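Local coordinates for protein AbyA5 (Verrucosispora maris, PDB 4YWF) that is an esterase-like lyase that catalyses acetate elimination in the biosynthesis of spirotetronate and spirotetramate compounds, at residues L216-H221 with G240-A245; R225-E230 with A290-P295; I294-V299 with R320-I325; T344-L349 with A361-L366. The protein carries 4 engineered substitutions. One frame throughout, in Å; residues are numbered along the deposited sequence.

Overall arrangement
The centre of interaction 1 lies about 10 Å from that of the chain, at the C-terminal ends of parallel strands 207-215 and 233-239. Interaction 2 lies at the far end of helix 218-226, with its centre about 14 Å from that of interaction 1. Its loop 290-295 runs into strand 296-301. That strand pairs with the edge strand 322-327 in interaction 3, which shares I294 and P295 with interaction 2. The OH of Y298 links interaction 3 back to A241 of interaction 1. Interaction 4 comes last along the chain and joins the two C-terminal helices. Q347 connects it to R323 of interaction 3. The contacts follow one half of an alpha/beta hydrolase sheet and its helical cover.

Interaction 1: residues L216-H221 with G240-A245; sequences LSFSGH and GAPVAA
S217 O accepts the backbone N-H of G220, with N and O 2.7 Å apart, and also meets A241 CA at 3.4 Å in a CA-H...O contact. The site is the sharp strand-turn-helix between strand 207-215 and helix 218-226. It has the form of the nucleophile elbow of the alpha/beta hydrolase fold. S217 sits at the apex with the strained backbone expected there (phi 53°, psi -137°). The loop after strand 233-239 runs alongside. A241 CB lies 3.9 Å from G220 CA, a close approach that suits the lack of a side chain at G220.

P242 is the main apolar partner. Its CG sits over one face of the F218 ring, offset toward the rim, at 3.6 Å from F218 CD2, and makes a CH-pi contact. The proline ring and the phenylalanine side chain cross at about a right angle. F246 meets the F218 ring edge-to-face. Replacing F218 by alanine is likely to open a gap beside P242 CG and deprive F246 of its aromatic partner.

H221 CG stands anti to the backbone N (chi1 167°), which carries the imidazole past P242 toward V243, while NE2 bonds to W282 O. P242 O is buried without a polar partner in the model; H221 CB comes within 3.4 Å of it.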
loop_
_atom_site.group_PDB
_atom_site.type_symbol
_atom_site.label_atom_id
_atom_site.label_comp_id
_atom_site.label_asym_id
_atom_site.label_seq_id
_atom_site.Cartn_x
_atom_site.Cartn_y
_atom_site.Cartn_z
ATOM N N LEU A 216 -0.985 -2.401 -3.857
ATOM C CA LEU A 216 -2.160 -3.013 -3.195
ATOM C C LEU A 216 -3.302 -2.008 -2.860
ATOM O O LEU A 216 -3.061 -0.833 -2.646
ATOM C CB LEU A 216 -1.726 -3.697 -1.890
ATOM C CG LEU A 216 -0.748 -4.870 -1.971
ATOM C CD1 LEU A 216 0.574 -4.447 -2.524
ATOM C CD2 LEU A 216 -0.472 -5.441 -0.573
ATOM N N SER A 217 -4.535 -2.484 -2.848
ATOM C CA SER A 217 -5.660 -1.671 -2.507
ATOM C C SER A 217 -5.731 -0.371 -3.327
ATOM O O SER A 217 -5.465 -0.361 -4.553
ATOM C CB SER A 217 -5.539 -1.463 -0.981
ATOM O OG SER A 217 -6.612 -0.771 -0.417
ATOM N N PHE A 218 -6.030 0.763 -2.689
ATOM C CA PHE A 218 -6.220 2.020 -3.409
ATOM C C PHE A 218 -5.060 2.431 -4.299
ATOM O O PHE A 218 -5.282 3.083 -5.297
ATOM C CB PHE A 218 -6.488 3.182 -2.430
ATOM C CG PHE A 218 -7.865 3.148 -1.868
ATOM C CD1 PHE A 218 -8.197 2.228 -0.893
ATOM C CD2 PHE A 218 -8.844 3.982 -2.392
ATOM C CE1 PHE A 218 -9.491 2.143 -0.422
ATOM C CE2 PHE A 218 -10.132 3.904 -1.945
ATOM C CZ PHE A 218 -10.456 2.997 -0.938
ATOM N N SER A 219 -3.831 2.027 -3.963
ATOM C CA SER A 219 -2.703 2.425 -4.761
ATOM C C SER A 219 -2.784 1.697 -6.111
ATOM O O SER A 219 -2.181 2.112 -7.057
ATOM C CB SER A 219 -1.349 2.177 -4.063
ATOM O OG SER A 219 -0.966 0.796 -4.016
ATOM N N GLY A 220 -3.492 0.590 -6.164
ATOM C CA GLY A 220 -3.688 -0.086 -7.390
ATOM C C GLY A 220 -4.504 0.721 -8.393
ATOM O O GLY A 220 -4.240 0.685 -9.600
ATOM N N HIS A 221 -5.449 1.484 -7.892
ATOM C CA HIS A 221 -6.194 2.405 -8.735
ATOM C C HIS A 221 -5.205 3.485 -9.303
ATOM O O HIS A 221 -5.297 3.905 -10.455
ATOM C CB HIS A 221 -7.292 3.037 -7.909
ATOM C CG HIS A 221 -7.929 4.214 -8.576
ATOM N ND1 HIS A 221 -7.578 5.498 -8.283
ATOM C CD2 HIS A 221 -8.945 4.290 -9.472
ATOM C CE1 HIS A 221 -8.317 6.325 -8.997
ATOM N NE2 HIS A 221 -9.159 5.612 -9.728
ATOM N N GLY A 240 -7.666 -5.971 -4.321
ATOM C CA GLY A 240 -8.716 -5.088 -3.798
ATOM C C GLY A 240 -8.705 -3.649 -4.259
ATOM O O GLY A 240 -9.141 -2.750 -3.523
ATOM N N ALA A 241 -8.189 -3.390 -5.455
ATOM C CA ALA A 241 -8.072 -2.028 -5.929
ATOM C C ALA A 241 -9.443 -1.542 -6.265
ATOM O O ALA A 241 -10.223 -2.274 -6.904
ATOM C CB ALA A 241 -7.139 -1.910 -7.167
ATOM N N PRO A 242 -9.777 -0.292 -5.876
ATOM C CA PRO A 242 -11.076 0.228 -6.396
ATOM C C PRO A 242 -10.993 0.644 -7.893
ATOM O O PRO A 242 -9.900 0.922 -8.409
ATOM C CB PRO A 242 -11.334 1.466 -5.491
ATOM C CG PRO A 242 -9.945 1.916 -5.117
ATOM C CD PRO A 242 -9.117 0.650 -4.980
ATOM N N VAL A 243 -12.110 0.709 -8.621
ATOM C CA VAL A 243 -12.044 0.963 -10.078
ATOM C C VAL A 243 -13.036 2.047 -10.576
ATOM O O VAL A 243 -12.605 3.110 -11.014
ATOM C CB VAL A 243 -12.285 -0.303 -10.870
ATOM C CG1 VAL A 243 -12.168 0.016 -12.346
ATOM C CG2 VAL A 243 -11.313 -1.405 -10.411
ATOM N N ALA A 244 -14.334 1.791 -10.457
ATOM C CA ALA A 244 -15.327 2.754 -10.931
ATOM C C ALA A 244 -16.487 2.916 -10.009
ATOM O O ALA A 244 -16.843 4.056 -9.598
ATOM C CB ALA A 244 -15.839 2.325 -12.340
ATOM N N ALA A 245 -17.166 1.792 -9.807
ATOM C CA ALA A 245 -18.266 1.709 -8.878
ATOM C C ALA A 245 -17.981 2.239 -7.456
ATOM O O ALA A 245 -18.869 2.840 -6.831
ATOM C CB ALA A 245 -18.787 0.300 -8.769
#

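Interaction 2: residues R225-E230 with A290-P295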
loop_
_atom_site.group_PDB
_atom_site.type_symbol
_atom_site.label_atom_id
_atom_site.label_comp_id
_atom_site.label_asym_id
_atom_site.label_seq_id
_atom_site.Cartn_x
_atom_site.Cartn_y
_atom_site.Cartn_z
ATOM N N ARG A 225 -4.348 4.109 -13.273
ATOM C CA ARG A 225 -4.553 5.458 -13.796
ATOM C C ARG A 225 -3.247 5.953 -14.406
ATOM O O ARG A 225 -3.273 6.588 -15.464
ATOM C CB ARG A 225 -5.029 6.388 -12.640
ATOM C CG ARG A 225 -4.798 7.878 -12.869
ATOM C CD ARG A 225 -5.868 8.407 -13.813
ATOM N NE ARG A 225 -7.217 8.250 -13.233
ATOM C CZ ARG A 225 -8.354 8.079 -13.934
ATOM N NH1 ARG A 225 -8.342 7.996 -15.279
ATOM N NH2 ARG A 225 -9.510 7.957 -13.295
ATOM N N ALA A 226 -2.100 5.597 -13.813
ATOM C CA ALA A 226 -0.799 6.065 -14.338
ATOM C C ALA A 226 -0.406 5.358 -15.610
ATOM O O ALA A 226 0.191 5.980 -16.495
ATOM C CB ALA A 226 0.332 5.878 -13.340
ATOM N N ALA A 227 -0.691 4.046 -15.671
ATOM C CA ALA A 227 -0.073 3.179 -16.638
ATOM C C ALA A 227 -0.164 3.689 -18.076
ATOM O O ALA A 227 0.831 3.604 -18.806
ATOM C CB ALA A 227 -0.692 1.778 -16.568
ATOM N N PRO A 228 -1.323 4.200 -18.487
ATOM C CA PRO A 228 -1.336 4.522 -19.943
ATOM C C PRO A 228 -0.385 5.667 -20.342
ATOM O O PRO A 228 0.123 5.645 -21.456
ATOM C CB PRO A 228 -2.809 4.837 -20.231
ATOM C CG PRO A 228 -3.578 4.145 -19.122
ATOM C CD PRO A 228 -2.680 4.208 -17.908
ATOM N N SER A 229 -0.082 6.581 -19.433
ATOM C CA SER A 229 0.925 7.647 -19.638
ATOM C C SER A 229 2.303 7.465 -18.945
ATOM O O SER A 229 3.045 8.431 -18.753
ATOM C CB SER A 229 0.310 8.950 -19.155
ATOM O OG SER A 229 -0.480 8.709 -18.014
ATOM N N GLU A 230 2.649 6.238 -18.578
ATOM C CA GLU A 230 3.895 5.998 -17.930
ATOM C C GLU A 230 4.467 4.731 -18.489
ATOM O O GLU A 230 4.202 3.624 -17.934
ATOM C CB GLU A 230 3.725 5.918 -16.406
ATOM C CG GLU A 230 5.009 5.622 -15.661
ATOM C CD GLU A 230 6.187 6.478 -16.148
ATOM O OE1 GLU A 230 6.336 7.603 -15.679
ATOM O OE2 GLU A 230 6.928 6.042 -17.003
ATOM N N ALA A 290 -9.051 -0.091 -21.276
ATOM C CA ALA A 290 -8.570 -0.499 -22.584
ATOM C C ALA A 290 -7.236 0.118 -22.913
ATOM O O ALA A 290 -6.501 -0.466 -23.664
ATOM C CB ALA A 290 -9.589 -0.108 -23.654
ATOM N N GLY A 291 -6.922 1.297 -22.336
ATOM C CA GLY A 291 -5.592 1.954 -22.509
ATOM C C GLY A 291 -4.445 1.357 -21.705
ATOM O O GLY A 291 -3.296 1.733 -21.887
ATOM N N VAL A 292 -4.741 0.451 -20.778
ATOM C CA VAL A 292 -3.691 -0.197 -19.957
ATOM C C VAL A 292 -3.149 -1.344 -20.754
ATOM O O VAL A 292 -3.876 -2.339 -20.920
ATOM C CB VAL A 292 -4.294 -0.741 -18.656
ATOM C CG1 VAL A 292 -3.285 -1.536 -17.844
ATOM C CG2 VAL A 292 -4.900 0.392 -17.826
ATOM N N ARG A 293 -1.916 -1.232 -21.265
ATOM C CA ARG A 293 -1.352 -2.271 -22.161
ATOM C C ARG A 293 -0.186 -3.081 -21.557
ATOM O O ARG A 293 0.786 -3.431 -22.219
ATOM C CB ARG A 293 -0.896 -1.680 -23.477
ATOM C CG ARG A 293 -1.990 -1.694 -24.524
ATOM C CD ARG A 293 -2.540 -0.306 -24.699
ATOM N NE ARG A 293 -3.848 -0.378 -25.337
ATOM C CZ ARG A 293 -4.351 0.540 -26.165
ATOM N NH1 ARG A 293 -3.681 1.641 -26.490
ATOM N NH2 ARG A 293 -5.540 0.329 -26.682
ATOM N N ILE A 294 -0.384 -3.473 -20.319
ATOM C CA ILE A 294 0.630 -4.178 -19.556
ATOM C C ILE A 294 -0.125 -5.204 -18.775
ATOM O O ILE A 294 -1.339 -5.081 -18.602
ATOM C CB ILE A 294 1.354 -3.231 -18.582
ATOM C CG1 ILE A 294 0.339 -2.432 -17.747
ATOM C CG2 ILE A 294 2.289 -2.303 -19.361
ATOM C CD1 ILE A 294 0.909 -1.655 -16.584
ATOM N N PRO A 295 0.594 -6.237 -18.321
ATOM C CA PRO A 295 -0.125 -7.214 -17.553
ATOM C C PRO A 295 -0.600 -6.624 -16.222
ATOM O O PRO A 295 0.047 -5.720 -15.636
ATOM C CB PRO A 295 0.868 -8.388 -17.405
ATOM C CG PRO A 295 2.142 -7.929 -18.011
ATOM C CD PRO A 295 1.891 -6.742 -18.838
#
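P228 rests against the loop 290-295 along one side of its ring. Its CB lies 3.6 Å from G291 O, and its CG lies almost as near that oxygen. CG also reaches V292, at 4.2 Å from V292 CG2. G291 brings only backbone to this spot. A CB there would point toward the proline.

One step back, A227 points its methyl at the same loop. A227 CB is 3.8 Å from I294 CD1, and V292 CG1 lies more loosely beside it at 4.4 Å. I294 reaches the methyl with its long branch. CG1 stands between the backbone N and the carbonyl carbon (chi1 50°), and the extended second torsion (169°) carries CD1 out to A227. The side chains meet through apolar atoms, and the contact is small. It is buried at V292 and I294 and exposed at P228.

S229 OG bonds to A226 O from above the carbonyl plane, at the turn that follows the helix. R225 adds a salt bridge to D288, on helix 286-290. The contact thus fastens the C-terminal end of helix 218-226 to the loop between helix 286-290 and strand 296-301, while I294 also packs on strand 233-239.

Interaction 3: residues I294-V299 with R320-I325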
loop_
_atom_site.group_PDB
_atom_site.type_symbol
_atom_site.label_atom_id
_atom_site.label_comp_id
_atom_site.label_asym_id
_atom_site.label_seq_id
_atom_site.Cartn_x
_atom_site.Cartn_y
_atom_site.Cartn_z
ATOM N N ILE A 294 -0.384 -3.473 -20.319
ATOM C CA ILE A 294 0.630 -4.178 -19.556
ATOM C C ILE A 294 -0.125 -5.204 -18.775
ATOM O O ILE A 294 -1.339 -5.081 -18.602
ATOM C CB ILE A 294 1.354 -3.231 -18.582
ATOM C CG1 ILE A 294 0.339 -2.432 -17.747
ATOM C CG2 ILE A 294 2.289 -2.303 -19.361
ATOM C CD1 ILE A 294 0.909 -1.655 -16.584
ATOM N N PRO A 295 0.594 -6.237 -18.321
ATOM C CA PRO A 295 -0.125 -7.214 -17.553
ATOM C C PRO A 295 -0.600 -6.624 -16.222
ATOM O O PRO A 295 0.047 -5.720 -15.636
ATOM C CB PRO A 295 0.868 -8.388 -17.405
ATOM C CG PRO A 295 2.142 -7.929 -18.011
ATOM C CD PRO A 295 1.891 -6.742 -18.838
ATOM N N VAL A 296 -1.788 -7.073 -15.823
ATOM C CA VAL A 296 -2.412 -6.687 -14.604
ATOM C C VAL A 296 -2.934 -7.891 -13.903
ATOM O O VAL A 296 -3.706 -8.656 -14.467
ATOM C CB VAL A 296 -3.595 -5.731 -14.817
ATOM C CG1 VAL A 296 -4.185 -5.380 -13.480
ATOM C CG2 VAL A 296 -3.152 -4.491 -15.559
ATOM N N ALA A 297 -2.519 -8.037 -12.660
ATOM C CA ALA A 297 -2.939 -9.141 -11.773
ATOM C C ALA A 297 -3.676 -8.535 -10.586
ATOM O O ALA A 297 -3.290 -7.462 -10.117
ATOM C CB ALA A 297 -1.692 -9.942 -11.304
ATOM N N TYR A 298 -4.758 -9.205 -10.147
ATOM C CA TYR A 298 -5.639 -8.697 -9.133
ATOM C C TYR A 298 -6.201 -9.795 -8.225
ATOM O O TYR A 298 -6.881 -10.763 -8.655
ATOM C CB TYR A 298 -6.762 -7.929 -9.868
ATOM C CG TYR A 298 -7.761 -7.186 -9.044
ATOM C CD1 TYR A 298 -8.658 -7.842 -8.206
ATOM C CD2 TYR A 298 -7.845 -5.810 -9.134
ATOM C CE1 TYR A 298 -9.596 -7.131 -7.471
ATOM C CE2 TYR A 298 -8.732 -5.079 -8.397
ATOM C CZ TYR A 298 -9.607 -5.730 -7.558
ATOM O OH TYR A 298 -10.521 -4.965 -6.858
ATOM N N VAL A 299 -5.970 -9.646 -6.965
ATOM C CA VAL A 299 -6.551 -10.550 -5.965
ATOM C C VAL A 299 -7.839 -9.909 -5.444
ATOM O O VAL A 299 -7.808 -8.876 -4.773
ATOM C CB VAL A 299 -5.647 -10.818 -4.763
ATOM C CG1 VAL A 299 -6.403 -11.758 -3.789
ATOM C CG2 VAL A 299 -4.310 -11.439 -5.158
ATOM N N ARG A 320 -6.963 -6.051 -21.027
ATOM C CA ARG A 320 -6.628 -7.036 -22.077
ATOM C C ARG A 320 -5.875 -8.199 -21.521
ATOM O O ARG A 320 -6.198 -9.332 -21.821
ATOM C CB ARG A 320 -5.744 -6.393 -23.183
ATOM C CG ARG A 320 -6.448 -5.272 -23.948
ATOM C CD ARG A 320 -5.499 -4.191 -24.494
ATOM N NE ARG A 320 -6.308 -3.074 -24.975
ATOM C CZ ARG A 320 -6.573 -2.791 -26.257
ATOM N NH1 ARG A 320 -6.029 -3.478 -27.269
ATOM N NH2 ARG A 320 -7.385 -1.769 -26.543
ATOM N N ASP A 321 -4.846 -7.920 -20.732
ATOM C CA ASP A 321 -4.027 -8.952 -20.138
ATOM C C ASP A 321 -4.299 -8.917 -18.640
ATOM O O ASP A 321 -3.690 -8.109 -17.927
ATOM C CB ASP A 321 -2.589 -8.603 -20.453
ATOM C CG ASP A 321 -1.612 -9.667 -20.007
ATOM O OD1 ASP A 321 -2.020 -10.723 -19.459
ATOM O OD2 ASP A 321 -0.405 -9.440 -20.252
ATOM N N PHE A 322 -5.226 -9.763 -18.189
ATOM C CA PHE A 322 -5.765 -9.706 -16.834
ATOM C C PHE A 322 -5.689 -11.072 -16.170
ATOM O O PHE A 322 -6.143 -12.093 -16.732
ATOM C CB PHE A 322 -7.207 -9.121 -16.848
ATOM C CG PHE A 322 -7.717 -8.781 -15.512
ATOM C CD1 PHE A 322 -7.129 -7.772 -14.768
ATOM C CD2 PHE A 322 -8.769 -9.500 -14.947
ATOM C CE1 PHE A 322 -7.586 -7.472 -13.490
ATOM C CE2 PHE A 322 -9.236 -9.199 -13.687
ATOM C CZ PHE A 322 -8.651 -8.170 -12.948
ATOM N N ARG A 323 -5.079 -11.116 -14.982
ATOM C CA ARG A 323 -4.980 -12.342 -14.216
ATOM C C ARG A 323 -5.578 -12.066 -12.881
ATOM O O ARG A 323 -5.294 -11.044 -12.258
ATOM C CB ARG A 323 -3.525 -12.748 -14.023
ATOM C CG ARG A 323 -2.705 -12.756 -15.296
ATOM C CD ARG A 323 -1.964 -11.452 -15.604
ATOM N NE ARG A 323 -0.606 -11.815 -15.403
ATOM C CZ ARG A 323 0.298 -12.006 -16.333
ATOM N NH1 ARG A 323 0.112 -11.749 -17.614
ATOM N NH2 ARG A 323 1.436 -12.393 -15.915
ATOM N N THR A 324 -6.351 -13.018 -12.396
ATOM C CA THR A 324 -7.090 -12.831 -11.233
ATOM C C THR A 324 -7.455 -14.128 -10.570
ATOM O O THR A 324 -7.651 -15.171 -11.222
ATOM C CB THR A 324 -8.330 -11.963 -11.559
ATOM O OG1 THR A 324 -8.944 -11.537 -10.345
ATOM C CG2 THR A 324 -9.348 -12.672 -12.503
ATOM N N ILE A 325 -7.635 -13.985 -9.263
ATOM C CA ILE A 325 -8.099 -15.021 -8.382
ATOM C C ILE A 325 -9.034 -14.354 -7.355
ATOM O O ILE A 325 -8.851 -13.185 -7.016
ATOM C CB ILE A 325 -6.839 -15.646 -7.743
ATOM C CG1 ILE A 325 -7.098 -17.040 -7.280
ATOM C CG2 ILE A 325 -6.231 -14.727 -6.683
ATOM C CD1 ILE A 325 -5.841 -17.789 -6.856
HETATM O O HOH W 1 -3.580 -5.175 -20.349
#
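P295 CB covers one face of the R323 guanidinium, off centre, with CB 3.5 Å from R323 NH1. At the edge, D321 OD1 lies in the guanidinium plane and forms a salt bridge with NH1 at 3.0 Å, meeting it on the syn side of the carboxylate. The other nitrogens point to helix 337-351: NE bonds to Q347 and NH2 pairs with E350. The R323 chain is bent at its second and third torsions, which folds the guanidinium back over P295. With an alanine in place of D321, NH1 would probably lose its carboxylate mate, leaving the guanidinium held from the Q347 and E350 side. The F322 ring meets Y298 obliquely, with CZ 3.6 Å from Y298 CB. V296 CG1 touches the same ring.

The two segments are neighbouring parallel strands of a beta-alpha-beta unit, with helix 310-318 as the connection. Their directions differ by 14°. V296 N binds D321 O, V296 O accepts R323 N at 2.9 Å, and Y298 N returns to R323 O. A water joins I294 O to D321 N, next to the bond from V296 N to D321 O.

V296, Y298, F322 and T324 point to the side where helix 310-318 packs. A297, V299, R323 and I325 point to the side of helix 337-351. Y298 O takes two donors. T324 OG1, anti to its own N (chi1 -168°), gives the shorter bond at 2.8 Å, and I325 N a weak one at 3.4 Å.

Interaction 4: residues T344-L349 with A361-L366; sequences TLAQVL and AVDGAL
V362 wedges between A346, L345 and L349 at the tight centre of this contact. The contact joins helices 337-351 and 356-365, the last two of the chain, which form an antiparallel hairpin. The axes of the two short segments approach to 9.6 Å and cross at -153°. The closest CA pair is A346 and V362.

The two methyls of V362 divide the work. CG1, anti to the backbone N (chi1 173°), meets the A346 methyl, with V362 CG1 and A346 CB 3.9 Å apart. CG2 meets both leucines, at 3.9 Å from L349 CD1 and 4.0 Å from L345 CD2. L345 crosses V362 at about a right angle. Y168, in a loop, also touches both L345 and V362. The small side chain of A346 points at the partner helix and lets V362 come in close.

The other side is looser. D363 and L366 are both exposed, and within segment 344-349 they touch A346 alone. D363 lies toward solvent; the end of its side chain turns back toward the contact, where OD1 comes to 4.2 Å from A346 CB, a loose contact with the methyl. The face of helix 337-351 turned from this contact carries T344 and V348, which pack on the sheet. L366 is the last residue modelled. It also packs on H339 and W343, and here its CD2 lies 4.0 Å from A346 CB.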
loop_
_atom_site.group_PDB
_atom_site.type_symbol
_atom_site.label_atom_id
_atom_site.label_comp_id
_atom_site.label_asym_id
_atom_site.label_seq_id
_atom_site.Cartn_x
_atom_site.Cartn_y
_atom_site.Cartn_z
ATOM N N THR A 344 0.867 -13.454 -5.743
ATOM C CA THR A 344 1.281 -12.143 -6.194
ATOM C C THR A 344 2.740 -12.177 -6.568
ATOM O O THR A 344 3.175 -11.660 -7.615
ATOM C CB THR A 344 0.991 -11.004 -5.182
ATOM O OG1 THR A 344 1.572 -11.257 -3.888
ATOM C CG2 THR A 344 -0.476 -10.839 -5.006
ATOM N N LEU A 345 3.506 -12.804 -5.729
ATOM C CA LEU A 345 4.875 -13.022 -6.028
ATOM C C LEU A 345 5.102 -13.732 -7.377
ATOM O O LEU A 345 5.855 -13.249 -8.240
ATOM C CB LEU A 345 5.521 -13.730 -4.847
ATOM C CG LEU A 345 6.977 -14.023 -5.023
ATOM C CD1 LEU A 345 7.753 -12.704 -5.276
ATOM C CD2 LEU A 345 7.481 -14.754 -3.791
ATOM N N ALA A 346 4.382 -14.823 -7.585
ATOM C CA ALA A 346 4.498 -15.611 -8.780
ATOM C C ALA A 346 4.161 -14.763 -9.985
ATOM O O ALA A 346 4.822 -14.820 -11.001
ATOM C CB ALA A 346 3.551 -16.788 -8.705
ATOM N N GLN A 347 3.122 -13.942 -9.850
ATOM C CA GLN A 347 2.749 -13.049 -10.912
ATOM C C GLN A 347 3.867 -12.023 -11.266
ATOM O O GLN A 347 4.165 -11.839 -12.434
ATOM C CB GLN A 347 1.453 -12.299 -10.545
ATOM C CG GLN A 347 0.219 -13.179 -10.685
ATOM C CD GLN A 347 -0.129 -13.436 -12.135
ATOM O OE1 GLN A 347 -0.039 -12.551 -12.992
ATOM N NE2 GLN A 347 -0.598 -14.628 -12.405
ATOM N N VAL A 348 4.475 -11.353 -10.276
ATOM C CA VAL A 348 5.506 -10.355 -10.614
ATOM C C VAL A 348 6.759 -11.005 -11.145
ATOM O O VAL A 348 7.373 -10.491 -12.047
ATOM C CB VAL A 348 5.897 -9.404 -9.505
ATOM C CG1 VAL A 348 6.496 -10.103 -8.314
ATOM C CG2 VAL A 348 6.914 -8.401 -10.080
ATOM N N LEU A 349 7.083 -12.205 -10.687
ATOM C CA LEU A 349 8.227 -12.881 -11.272
ATOM C C LEU A 349 8.033 -13.281 -12.723
ATOM O O LEU A 349 8.993 -13.219 -13.510
ATOM C CB LEU A 349 8.609 -14.102 -10.464
ATOM C CG LEU A 349 9.033 -13.871 -9.020
ATOM C CD1 LEU A 349 9.275 -15.202 -8.322
ATOM C CD2 LEU A 349 10.270 -12.997 -8.910
ATOM N N ALA A 361 10.483 -22.705 -7.940
ATOM C CA ALA A 361 10.363 -22.830 -6.459
ATOM C C ALA A 361 9.123 -22.110 -5.937
ATOM O O ALA A 361 8.432 -22.619 -5.057
ATOM C CB ALA A 361 11.607 -22.310 -5.740
ATOM N N VAL A 362 8.834 -20.909 -6.446
ATOM C CA VAL A 362 7.590 -20.229 -5.995
ATOM C C VAL A 362 6.339 -20.967 -6.478
ATOM O O VAL A 362 5.367 -21.044 -5.756
ATOM C CB VAL A 362 7.562 -18.749 -6.425
ATOM C CG1 VAL A 362 6.227 -18.081 -6.117
ATOM C CG2 VAL A 362 8.711 -17.999 -5.737
ATOM N N ASP A 363 6.372 -21.451 -7.715
ATOM C CA ASP A 363 5.262 -22.224 -8.303
ATOM C C ASP A 363 4.947 -23.494 -7.515
ATOM O O ASP A 363 3.781 -23.816 -7.317
ATOM C CB ASP A 363 5.517 -22.552 -9.788
ATOM C CG ASP A 363 5.141 -21.403 -10.722
ATOM O OD1 ASP A 363 4.194 -20.621 -10.400
ATOM O OD2 ASP A 363 5.800 -21.261 -11.783
ATOM N N GLY A 364 5.985 -24.174 -7.039
ATOM C CA GLY A 364 5.828 -25.321 -6.161
ATOM C C GLY A 364 5.199 -24.949 -4.832
ATOM O O GLY A 364 4.195 -25.539 -4.432
ATOM N N ALA A 365 5.774 -23.955 -4.153
ATOM C CA ALA A 365 5.169 -23.435 -2.944
ATOM C C ALA A 365 3.715 -23.001 -3.220
ATOM O O ALA A 365 2.820 -23.320 -2.424
ATOM C CB ALA A 365 6.019 -22.316 -2.364
ATOM N N LEU A 366 3.453 -22.314 -4.338
ATOM C CA LEU A 366 2.054 -21.959 -4.717
ATOM C C LEU A 366 1.303 -23.249 -5.155
ATOM O O LEU A 366 0.097 -23.380 -4.896
ATOM C CB LEU A 366 2.009 -20.930 -5.838
ATOM C CG LEU A 366 0.675 -20.488 -6.440
ATOM C CD1 LEU A 366 -0.223 -19.742 -5.437
ATOM C CD2 LEU A 366 0.922 -19.627 -7.670
#